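Local coordinates for lysosome-associated membrane glycoprotein 2 (Mus musculus, PDB 5GV3), which supports lysosome biogenesis and autophagy as a lysosomal membrane glycoprotein and inhibits the proton channel TMEM175, aiding acidification, seen here through its membrane-distal lumenal domain, at residues T23-T28 with N33-I38; Y90-S93 with V97-G100; V128-L133 with V137-G142. One frame throughout, in Å; residues are numbered along the deposited sequence.

Interaction 1: T23-T28 with N33-I38. With NAG (2-acetamido-2-deoxy-beta-D-glucopyranose), chain P; NAG (2-acetamido-2-deoxy-beta-D-glucopyranose), chain M.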
loop_
_atom_site.group_PDB
_atom_site.type_symbol
_atom_site.label_atom_id
_atom_site.label_comp_id
_atom_site.label_asym_id
_atom_site.label_seq_id
_atom_site.Cartn_x
_atom_site.Cartn_y
_atom_site.Cartn_z
ATOM N N THR A 23 6.808 -9.502 3.977
ATOM C CA THR A 23 7.675 -10.476 4.608
ATOM C C THR A 23 8.656 -9.733 5.508
ATOM O O THR A 23 9.517 -8.999 5.026
ATOM C CB THR A 23 8.412 -11.323 3.564
ATOM O OG1 THR A 23 7.456 -11.909 2.676
ATOM C CG2 THR A 23 9.195 -12.436 4.229
ATOM N N ILE A 24 8.489 -9.894 6.818
ATOM C CA ILE A 24 9.270 -9.134 7.791
ATOM C C ILE A 24 10.223 -10.015 8.597
ATOM O O ILE A 24 9.821 -11.035 9.164
ATOM C CB ILE A 24 8.359 -8.378 8.777
ATOM C CG1 ILE A 24 7.393 -7.469 8.014
ATOM C CG2 ILE A 24 9.205 -7.567 9.784
ATOM C CD1 ILE A 24 6.367 -6.794 8.892
ATOM N N THR A 25 11.493 -9.622 8.626
ATOM C CA THR A 25 12.477 -10.277 9.478
ATOM C C THR A 25 12.720 -9.411 10.705
ATOM O O THR A 25 13.031 -8.232 10.580
ATOM C CB THR A 25 13.812 -10.517 8.745
ATOM O OG1 THR A 25 13.580 -11.265 7.546
ATOM C CG2 THR A 25 14.785 -11.296 9.642
ATOM N N TYR A 26 12.574 -9.996 11.889
ATOM C CA TYR A 26 12.828 -9.261 13.124
ATOM C C TYR A 26 13.728 -10.057 14.064
ATOM O O TYR A 26 13.789 -11.282 13.986
ATOM C CB TYR A 26 11.513 -8.905 13.811
ATOM C CG TYR A 26 10.668 -10.094 14.203
ATOM C CD1 TYR A 26 9.854 -10.729 13.274
ATOM C CD2 TYR A 26 10.646 -10.550 15.511
ATOM C CE1 TYR A 26 9.070 -11.813 13.629
ATOM C CE2 TYR A 26 9.858 -11.627 15.878
ATOM C CZ TYR A 26 9.073 -12.254 14.933
ATOM O OH TYR A 26 8.290 -13.329 15.297
ATOM N N GLU A 27 14.407 -9.359 14.969
ATOM C CA GLU A 27 15.326 -10.024 15.882
ATOM C C GLU A 27 14.585 -10.733 17.009
ATOM O O GLU A 27 13.657 -10.191 17.615
ATOM C CB GLU A 27 16.329 -9.023 16.478
ATOM C CG GLU A 27 17.313 -9.664 17.454
ATOM C CD GLU A 27 18.318 -8.682 18.035
ATOM O OE1 GLU A 27 18.267 -7.485 17.689
ATOM O OE2 GLU A 27 19.173 -9.121 18.834
ATOM N N THR A 28 14.986 -11.977 17.234
ATOM C CA THR A 28 14.456 -12.840 18.287
ATOM C C THR A 28 15.544 -13.196 19.316
ATOM O O THR A 28 16.712 -12.853 19.129
ATOM C CB THR A 28 13.820 -14.098 17.689
ATOM O OG1 THR A 28 14.714 -14.662 16.722
ATOM C CG2 THR A 28 12.546 -13.720 16.961
ATOM N N ASN A 33 17.049 -14.470 14.468
ATOM C CA ASN A 33 16.073 -13.720 13.678
ATOM C C ASN A 33 14.870 -14.575 13.329
ATOM O O ASN A 33 15.001 -15.789 13.177
ATOM C CB ASN A 33 16.689 -13.192 12.385
ATOM C CG ASN A 33 18.001 -12.482 12.611
ATOM O OD1 ASN A 33 19.069 -13.066 12.449
ATOM N ND2 ASN A 33 17.929 -11.222 12.992
ATOM N N LYS A 34 13.697 -13.960 13.237
ATOM C CA LYS A 34 12.538 -14.669 12.695
ATOM C C LYS A 34 11.960 -13.937 11.490
ATOM O O LYS A 34 11.835 -12.710 11.501
ATOM C CB LYS A 34 11.443 -14.853 13.743
ATOM C CG LYS A 34 10.309 -15.708 13.202
ATOM C CD LYS A 34 9.385 -16.249 14.266
ATOM C CE LYS A 34 8.473 -17.309 13.655
ATOM N NZ LYS A 34 7.354 -17.673 14.555
ATOM N N THR A 35 11.640 -14.692 10.444
ATOM C CA THR A 35 11.021 -14.139 9.249
ATOM C C THR A 35 9.575 -14.615 9.155
ATOM O O THR A 35 9.303 -15.822 9.227
ATOM C CB THR A 35 11.769 -14.554 7.978
ATOM O OG1 THR A 35 13.124 -14.103 8.039
ATOM C CG2 THR A 35 11.094 -13.962 6.746
ATOM N N ILE A 36 8.652 -13.670 9.020
ATOM C CA ILE A 36 7.234 -13.987 8.862
ATOM C C ILE A 36 6.628 -13.254 7.666
ATOM O O ILE A 36 7.147 -12.231 7.227
ATOM C CB ILE A 36 6.430 -13.642 10.135
ATOM C CG1 ILE A 36 6.618 -12.176 10.510
ATOM C CG2 ILE A 36 6.894 -14.494 11.303
ATOM C CD1 ILE A 36 5.483 -11.278 10.123
ATOM N N THR A 37 5.540 -13.795 7.126
ATOM C CA THR A 37 4.811 -13.119 6.056
ATOM C C THR A 37 3.418 -12.736 6.537
ATOM O O THR A 37 2.673 -13.566 7.051
ATOM C CB THR A 37 4.707 -13.984 4.788
ATOM O OG1 THR A 37 6.006 -14.101 4.196
ATOM C CG2 THR A 37 3.769 -13.345 3.771
ATOM N N ILE A 38 3.082 -11.461 6.387
ATOM C CA ILE A 38 1.758 -10.966 6.732
ATOM C C ILE A 38 0.942 -10.684 5.483
ATOM O O ILE A 38 1.217 -9.720 4.770
ATOM C CB ILE A 38 1.823 -9.671 7.544
ATOM C CG1 ILE A 38 2.633 -9.866 8.818
ATOM C CG2 ILE A 38 0.422 -9.177 7.867
ATOM C CD1 ILE A 38 2.788 -8.593 9.616
HETATM C C1 NAG P . 19.097 -10.425 13.247
HETATM C C2 NAG P . 18.674 -8.959 13.172
HETATM C C3 NAG P . 19.830 -8.041 13.572
HETATM C C4 NAG P . 20.413 -8.450 14.914
HETATM C C5 NAG P . 20.814 -9.918 14.865
HETATM C C6 NAG P . 21.359 -10.431 16.179
HETATM C C7 NAG P . 16.913 -8.618 11.492
HETATM C C8 NAG P . 16.621 -8.228 10.077
HETATM N N2 NAG P . 18.205 -8.621 11.840
HETATM O O3 NAG P . 19.343 -6.707 13.648
HETATM O O4 NAG P . 21.559 -7.657 15.203
HETATM O O5 NAG P . 19.659 -10.712 14.553
HETATM O O6 NAG P . 21.274 -11.847 16.228
HETATM O O7 NAG P . 16.024 -8.918 12.280
HETATM C C1 NAG M . 2.592 -13.296 -0.736
HETATM C C2 NAG M . 2.076 -14.735 -0.601
HETATM C C3 NAG M . 2.772 -15.641 -1.613
HETATM C C4 NAG M . 2.649 -15.062 -3.017
HETATM C C5 NAG M . 3.135 -13.615 -3.045
HETATM C C6 NAG M . 2.911 -12.947 -4.380
HETATM C C7 NAG M . 1.242 -15.518 1.575
HETATM C C8 NAG M . 1.614 -16.032 2.937
HETATM N N2 NAG M . 2.261 -15.242 0.751
HETATM O O3 NAG M . 2.193 -16.939 -1.573
HETATM O O4 NAG M . 3.413 -15.842 -3.930
HETATM O O5 NAG M . 2.406 -12.845 -2.080
HETATM O O6 NAG M . 1.522 -12.778 -4.619
HETATM O O7 NAG M . 0.073 -15.359 1.237
#
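Thr25 and Thr35 adopt the same first torsion (chi1 -56° and -59°), each hydroxyl lying opposite its own carbonyl carbon and beside its backbone N, and across this non-hydrogen-bonded pair the two OG1 atoms meet in a hydrogen bond of 2.9 Å. Thr23 and Thr37 repeat the pattern at the next non-hydrogen-bonded pair, two residues along, OG1 to OG1 at 3.0 Å, while the methyls Thr23 CG2 and Thr35 CG2 touch at 3.5 Å between the two bonds.

On the reverse side of the hairpin, Tyr26 has its ring tucked between its own backbone N and carbonyl carbon (chi1 61°), which swings the ring over toward the partner strand. Lys34 runs alongside it in the same direction: its CB sits over one face, 4.1 Å from the ring centroid in a CH-pi contact, and its CD reaches Tyr26 OH at 3.3 Å. Ile36 CG1 comes to the ring edge near its plane. Thr28 CG2 packs on Lys34 CB at 3.6 Å, so this carbon touches both a ring face and a methyl group. Four backbone hydrogen bonds, made by the pairs Ile24–Ile36 and Tyr26–Lys34, fix the register.

Asn33 carries an N-linked N-acetylglucosamine on ND2, and this sugar leans back across the hairpin toward Glu27, with its acetamide methyl C8 3.6 Å from Thr25 CG2. The threonine face therefore bears carbohydrate, whereas Ile24, Tyr26 and Ile36 turn inward, where Phe98 meets all three, edge-to-face with the tyrosine, and the carbonyl of Pro99 bonds the phenol. Strand 11-28 continues the sheet on its other edge, pairing with strand 136-146.

Interaction 2: Y90-S93 with V97-G100. With NAG (2-acetamido-2-deoxy-beta-D-glucopyranose), chain N.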
loop_
_atom_site.group_PDB
_atom_site.type_symbol
_atom_site.label_atom_id
_atom_site.label_comp_id
_atom_site.label_asym_id
_atom_site.label_seq_id
_atom_site.Cartn_x
_atom_site.Cartn_y
_atom_site.Cartn_z
ATOM N N TYR A 90 5.346 -1.263 11.396
ATOM C CA TYR A 90 4.992 -2.476 12.111
ATOM C C TYR A 90 5.461 -2.428 13.560
ATOM O O TYR A 90 6.487 -1.831 13.883
ATOM C CB TYR A 90 5.523 -3.722 11.398
ATOM C CG TYR A 90 7.017 -3.815 11.210
ATOM C CD1 TYR A 90 7.640 -3.207 10.130
ATOM C CD2 TYR A 90 7.802 -4.544 12.096
ATOM C CE1 TYR A 90 9.002 -3.311 9.940
ATOM C CE2 TYR A 90 9.171 -4.649 11.920
ATOM C CZ TYR A 90 9.764 -4.035 10.840
ATOM O OH TYR A 90 11.125 -4.140 10.663
ATOM N N ASN A 91 4.652 -3.028 14.426
ATOM C CA ASN A 91 4.818 -2.950 15.864
ATOM C C ASN A 91 5.212 -4.314 16.423
ATOM O O ASN A 91 4.389 -5.223 16.486
ATOM C CB ASN A 91 3.507 -2.452 16.470
ATOM C CG ASN A 91 3.551 -2.316 17.971
ATOM O OD1 ASN A 91 4.480 -2.772 18.638
ATOM N ND2 ASN A 91 2.517 -1.686 18.519
ATOM N N THR A 92 6.464 -4.450 16.848
ATOM C CA THR A 92 6.970 -5.748 17.288
ATOM C C THR A 92 6.583 -6.070 18.725
ATOM O O THR A 92 6.909 -7.144 19.238
ATOM C CB THR A 92 8.495 -5.836 17.156
ATOM O OG1 THR A 92 9.101 -4.702 17.785
ATOM C CG2 THR A 92 8.894 -5.894 15.687
ATOM N N SER A 93 5.903 -5.138 19.384
ATOM C CA SER A 93 5.372 -5.401 20.714
ATOM C C SER A 93 4.085 -6.219 20.617
ATOM O O SER A 93 3.468 -6.539 21.632
ATOM C CB SER A 93 5.118 -4.099 21.475
ATOM O OG SER A 93 6.322 -3.386 21.697
ATOM N N VAL A 97 1.577 -11.398 16.134
ATOM C CA VAL A 97 2.197 -11.641 14.835
ATOM C C VAL A 97 3.726 -11.662 14.947
ATOM O O VAL A 97 4.403 -12.272 14.119
ATOM C CB VAL A 97 1.730 -10.600 13.787
ATOM C CG1 VAL A 97 2.026 -9.225 14.256
ATOM C CG2 VAL A 97 2.357 -10.860 12.413
ATOM N N PHE A 98 4.273 -10.998 15.968
ATOM C CA PHE A 98 5.724 -11.021 16.180
ATOM C C PHE A 98 6.112 -11.663 17.522
ATOM O O PHE A 98 6.616 -10.980 18.424
ATOM C CB PHE A 98 6.300 -9.600 16.113
ATOM C CG PHE A 98 5.977 -8.866 14.835
ATOM C CD1 PHE A 98 6.620 -9.189 13.654
ATOM C CD2 PHE A 98 5.050 -7.842 14.825
ATOM C CE1 PHE A 98 6.328 -8.514 12.482
ATOM C CE2 PHE A 98 4.754 -7.159 13.653
ATOM C CZ PHE A 98 5.395 -7.501 12.481
ATOM N N PRO A 99 5.896 -12.983 17.656
ATOM C CA PRO A 99 6.233 -13.648 18.921
ATOM C C PRO A 99 7.741 -13.810 19.105
ATOM O O PRO A 99 8.427 -14.250 18.179
ATOM C CB PRO A 99 5.551 -15.012 18.789
ATOM C CG PRO A 99 5.561 -15.282 17.322
ATOM C CD PRO A 99 5.381 -13.936 16.657
ATOM N N GLY A 100 8.245 -13.474 20.286
ATOM C CA GLY A 100 9.653 -13.666 20.581
ATOM C C GLY A 100 10.530 -12.508 20.145
ATOM O O GLY A 100 11.753 -12.637 20.096
HETATM C C1 NAG N . 2.426 -1.523 19.942
HETATM C C2 NAG N . 1.634 -0.305 20.373
HETATM C C3 NAG N . 1.630 -0.218 21.891
HETATM C C4 NAG N . 1.077 -1.507 22.488
HETATM C C5 NAG N . 1.782 -2.740 21.914
HETATM C C6 NAG N . 1.078 -4.029 22.271
HETATM C C7 NAG N . 1.500 1.586 18.818
HETATM C C8 NAG N . 2.153 2.845 18.336
HETATM N N2 NAG N . 2.145 0.922 19.786
HETATM O O3 NAG N . 0.840 0.892 22.303
HETATM O O4 NAG N . 1.262 -1.495 23.899
HETATM O O5 NAG N . 1.824 -2.694 20.478
HETATM O O6 NAG N . 0.075 -4.344 21.313
HETATM O O7 NAG N . 0.441 1.183 18.350
#
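Asn91 OD1 accepts the backbone N-H of Ser93 at 2.9 Å, an Asx turn that curls the chain as strand 81-91 ends; the donor stands 30° out of the amide's carbonyl plane. The same side chain bears an N-linked N-acetylglucosamine on ND2, and Ser93 CB lies 3.6 Å from C5 of that sugar.

Across the contact, Phe98 does almost all the touching. Its CD2 comes within 3.2 Å of the carbonyl oxygen Asn91 O, and its CZ reaches Tyr90 CD2 at 3.8 Å. The two rings meet obliquely, with planes at 41°. Thr92 completes the cradle: its methyl CG2 lies over one face of the phenylalanine, toward the rim, while its OG1 turns to the carbonyl of Ala103.

Phe98 also packs on Ile38 of strand 32-39, so the loop plugs one aromatic ring between strand 81-91 and the hairpin of strands 11-28 and 32-39. With no hydrogen bond joining 90-93 to 97-100, shape and apolar burial define this contact, and the polar groups of the two segments bond within the turn or to residues outside, such as Gly105.

Interaction 3: V128-L133 with V137-G142. With NAG (2-acetamido-2-deoxy-beta-D-glucopyranose), chain M.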
loop_
_atom_site.group_PDB
_atom_site.type_symbol
_atom_site.label_atom_id
_atom_site.label_comp_id
_atom_site.label_asym_id
_atom_site.label_seq_id
_atom_site.Cartn_x
_atom_site.Cartn_y
_atom_site.Cartn_z
ATOM N N VAL A 128 2.794 -9.250 -9.901
ATOM C CA VAL A 128 3.460 -9.014 -8.620
ATOM C C VAL A 128 4.636 -8.038 -8.682
ATOM O O VAL A 128 5.671 -8.323 -9.273
ATOM C CB VAL A 128 3.974 -10.348 -8.020
ATOM C CG1 VAL A 128 4.773 -10.107 -6.717
ATOM C CG2 VAL A 128 2.812 -11.294 -7.772
ATOM N N LEU A 129 4.467 -6.881 -8.055
ATOM C CA LEU A 129 5.572 -5.941 -7.916
ATOM C C LEU A 129 6.275 -6.209 -6.579
ATOM O O LEU A 129 5.632 -6.230 -5.525
ATOM C CB LEU A 129 5.082 -4.491 -8.010
ATOM C CG LEU A 129 4.201 -4.226 -9.242
ATOM C CD1 LEU A 129 3.734 -2.776 -9.311
ATOM C CD2 LEU A 129 4.920 -4.630 -10.521
ATOM N N THR A 130 7.578 -6.475 -6.633
ATOM C CA THR A 130 8.349 -6.795 -5.431
ATOM C C THR A 130 9.358 -5.701 -5.119
ATOM O O THR A 130 10.110 -5.274 -5.993
ATOM C CB THR A 130 9.105 -8.128 -5.567
ATOM O OG1 THR A 130 8.190 -9.171 -5.920
ATOM C CG2 THR A 130 9.789 -8.499 -4.255
ATOM N N TYR A 131 9.365 -5.248 -3.869
ATOM C CA TYR A 131 10.334 -4.261 -3.416
ATOM C C TYR A 131 11.106 -4.808 -2.222
ATOM O O TYR A 131 10.549 -5.047 -1.149
ATOM C CB TYR A 131 9.638 -2.946 -3.074
ATOM C CG TYR A 131 8.916 -2.362 -4.266
ATOM C CD1 TYR A 131 7.606 -2.718 -4.542
ATOM C CD2 TYR A 131 9.550 -1.474 -5.130
ATOM C CE1 TYR A 131 6.940 -2.208 -5.637
ATOM C CE2 TYR A 131 8.893 -0.952 -6.225
ATOM C CZ TYR A 131 7.585 -1.323 -6.476
ATOM O OH TYR A 131 6.915 -0.811 -7.565
ATOM N N ASN A 132 12.396 -5.030 -2.424
ATOM C CA ASN A 132 13.253 -5.546 -1.369
ATOM C C ASN A 132 13.782 -4.409 -0.505
ATOM O O ASN A 132 14.734 -3.723 -0.875
ATOM C CB ASN A 132 14.396 -6.359 -1.970
ATOM C CG ASN A 132 13.898 -7.469 -2.878
ATOM O OD1 ASN A 132 13.514 -8.543 -2.411
ATOM N ND2 ASN A 132 13.888 -7.209 -4.182
ATOM N N LEU A 133 13.118 -4.180 0.624
ATOM C CA LEU A 133 13.487 -3.109 1.540
ATOM C C LEU A 133 13.865 -3.679 2.907
ATOM O O LEU A 133 13.113 -3.539 3.873
ATOM C CB LEU A 133 12.338 -2.104 1.685
ATOM C CG LEU A 133 11.683 -1.587 0.399
ATOM C CD1 LEU A 133 10.452 -0.743 0.714
ATOM C CD2 LEU A 133 12.677 -0.787 -0.433
ATOM N N VAL A 137 10.359 -7.348 2.877
ATOM C CA VAL A 137 10.042 -7.563 1.471
ATOM C C VAL A 137 8.562 -7.255 1.227
ATOM O O VAL A 137 7.684 -7.916 1.789
ATOM C CB VAL A 137 10.375 -8.998 1.039
ATOM C CG1 VAL A 137 9.872 -9.272 -0.376
ATOM C CG2 VAL A 137 11.873 -9.237 1.132
ATOM N N GLN A 138 8.293 -6.243 0.403
ATOM C CA GLN A 138 6.928 -5.843 0.085
ATOM C C GLN A 138 6.498 -6.391 -1.270
ATOM O O GLN A 138 7.224 -6.280 -2.256
ATOM C CB GLN A 138 6.805 -4.316 0.099
ATOM C CG GLN A 138 7.330 -3.684 1.380
ATOM C CD GLN A 138 7.266 -2.174 1.373
ATOM O OE1 GLN A 138 6.784 -1.565 0.419
ATOM N NE2 GLN A 138 7.757 -1.557 2.444
ATOM N N LYS A 139 5.325 -7.015 -1.310
ATOM C CA LYS A 139 4.774 -7.507 -2.570
ATOM C C LYS A 139 3.387 -6.922 -2.824
ATOM O O LYS A 139 2.532 -6.915 -1.939
ATOM C CB LYS A 139 4.723 -9.037 -2.579
ATOM C CG LYS A 139 6.097 -9.706 -2.660
ATOM C CD LYS A 139 5.963 -11.221 -2.738
ATOM C CE LYS A 139 7.314 -11.910 -2.871
ATOM N NZ LYS A 139 7.972 -11.538 -4.151
ATOM N N TYR A 140 3.187 -6.415 -4.036
ATOM C CA TYR A 140 1.919 -5.811 -4.457
ATOM C C TYR A 140 1.465 -6.444 -5.770
ATOM O O TYR A 140 2.289 -6.674 -6.653
ATOM C CB TYR A 140 2.064 -4.296 -4.647
ATOM C CG TYR A 140 2.697 -3.567 -3.483
ATOM C CD1 TYR A 140 1.927 -3.110 -2.431
ATOM C CD2 TYR A 140 4.069 -3.339 -3.433
ATOM C CE1 TYR A 140 2.498 -2.442 -1.363
ATOM C CE2 TYR A 140 4.650 -2.663 -2.357
ATOM C CZ TYR A 140 3.846 -2.219 -1.326
ATOM O OH TYR A 140 4.368 -1.552 -0.241
ATOM N N TRP A 141 0.170 -6.738 -5.894
ATOM C CA TRP A 141 -0.366 -7.271 -7.149
ATOM C C TRP A 141 -1.884 -7.097 -7.291
ATOM O O TRP A 141 -2.548 -6.595 -6.387
ATOM C CB TRP A 141 0.006 -8.749 -7.294
ATOM C CG TRP A 141 -0.749 -9.712 -6.385
ATOM C CD1 TRP A 141 -1.838 -10.479 -6.718
ATOM C CD2 TRP A 141 -0.447 -10.021 -5.013
ATOM N NE1 TRP A 141 -2.235 -11.235 -5.636
ATOM C CE2 TRP A 141 -1.399 -10.971 -4.582
ATOM C CE3 TRP A 141 0.531 -9.578 -4.112
ATOM C CZ2 TRP A 141 -1.396 -11.483 -3.278
ATOM C CZ3 TRP A 141 0.528 -10.084 -2.825
ATOM C CH2 TRP A 141 -0.429 -11.031 -2.418
ATOM N N GLY A 142 -2.423 -7.503 -8.440
ATOM C CA GLY A 142 -3.853 -7.418 -8.706
ATOM C C GLY A 142 -4.336 -5.985 -8.622
ATOM O O GLY A 142 -5.428 -5.719 -8.132
HETATM C C1 NAG M . 2.592 -13.296 -0.736
HETATM C C2 NAG M . 2.076 -14.735 -0.601
HETATM C C3 NAG M . 2.772 -15.641 -1.613
HETATM C C4 NAG M . 2.649 -15.062 -3.017
HETATM C C5 NAG M . 3.135 -13.615 -3.045
HETATM C C6 NAG M . 2.911 -12.947 -4.380
HETATM C C7 NAG M . 1.242 -15.518 1.575
HETATM C C8 NAG M . 1.614 -16.032 2.937
HETATM N N2 NAG M . 2.261 -15.242 0.751
HETATM O O3 NAG M . 2.193 -16.939 -1.573
HETATM O O4 NAG M . 3.413 -15.842 -3.930
HETATM O O5 NAG M . 2.406 -12.845 -2.080
HETATM O O6 NAG M . 1.522 -12.778 -4.619
HETATM O O7 NAG M . 0.073 -15.359 1.237
#
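Strands 129-133 and 137-141 run antiparallel at 166°, joined by four backbone hydrogen bonds from the pairs Leu129–Tyr140 and Tyr131–Gln138, the shortest being Leu129 N to Tyr140 O at 2.6 Å. On one face, Lys139 lies alongside Thr130, pointing the same way, and a bend at its last torsion (chi4 -64°) brings NZ back to donate to Thr130 OG1 at 3.0 Å. Lys139 CD meanwhile rests against C5 of the N-acetylglucosamine carried by Asn21.

The same sugar reaches Trp141, its O6 lying 3.1 Å above the indole plane and displaced toward the rim of the ring system. Val128 packs beside this site, CG2 to Trp141 CB at 3.8 Å.

On the opposite face, Tyr131 and Tyr140 meet rim to rim with planes at 64°, Tyr131 CD1 approaching Tyr140 CE2 at 3.7 Å in the plane of the latter ring. Tyr140 OH donates to Gln138 OE1 at 2.5 Å, from well above the amide's carbonyl plane, and also bonds Trp70 NE1. Leu133 CD1 covers the far end of the amide, 3.3 Å from Gln138 NE2.

The hairpin thus divides its chemistry by face. Toward the four-stranded sheet, the buried Tyr140 OH and Gln138 OE1 pair with each other amid rings and aliphatic carbon; outward, a lysine, a tryptophan and a valine form a platform for the first sugar of the Asn21 glycan, which probably limits the freedom of that glycan's root.

How the interactions relate
Interactions 1 and 3 are hairpins of one sheet, linked where strands 11-28 and 136-146 pair through Thr23 O and Val137 N, and the Asn21 sugar touches both. Interaction 1 is partly buried and interaction 3 lies at the surface, each with a polar, glycan-bearing or glycan-touching face and an inward face of aromatic and aliphatic groups. Interaction 2 differs: a buried contact at the end of a strand of the second sheet, lacking cross-segment hydrogen bonds and carried by one ring. It touches interaction 1 directly, through Ile24 CG2 against the Tyr90 ring and through a polar bond, but stays about 7 Å from interaction 3 at the nearest atoms.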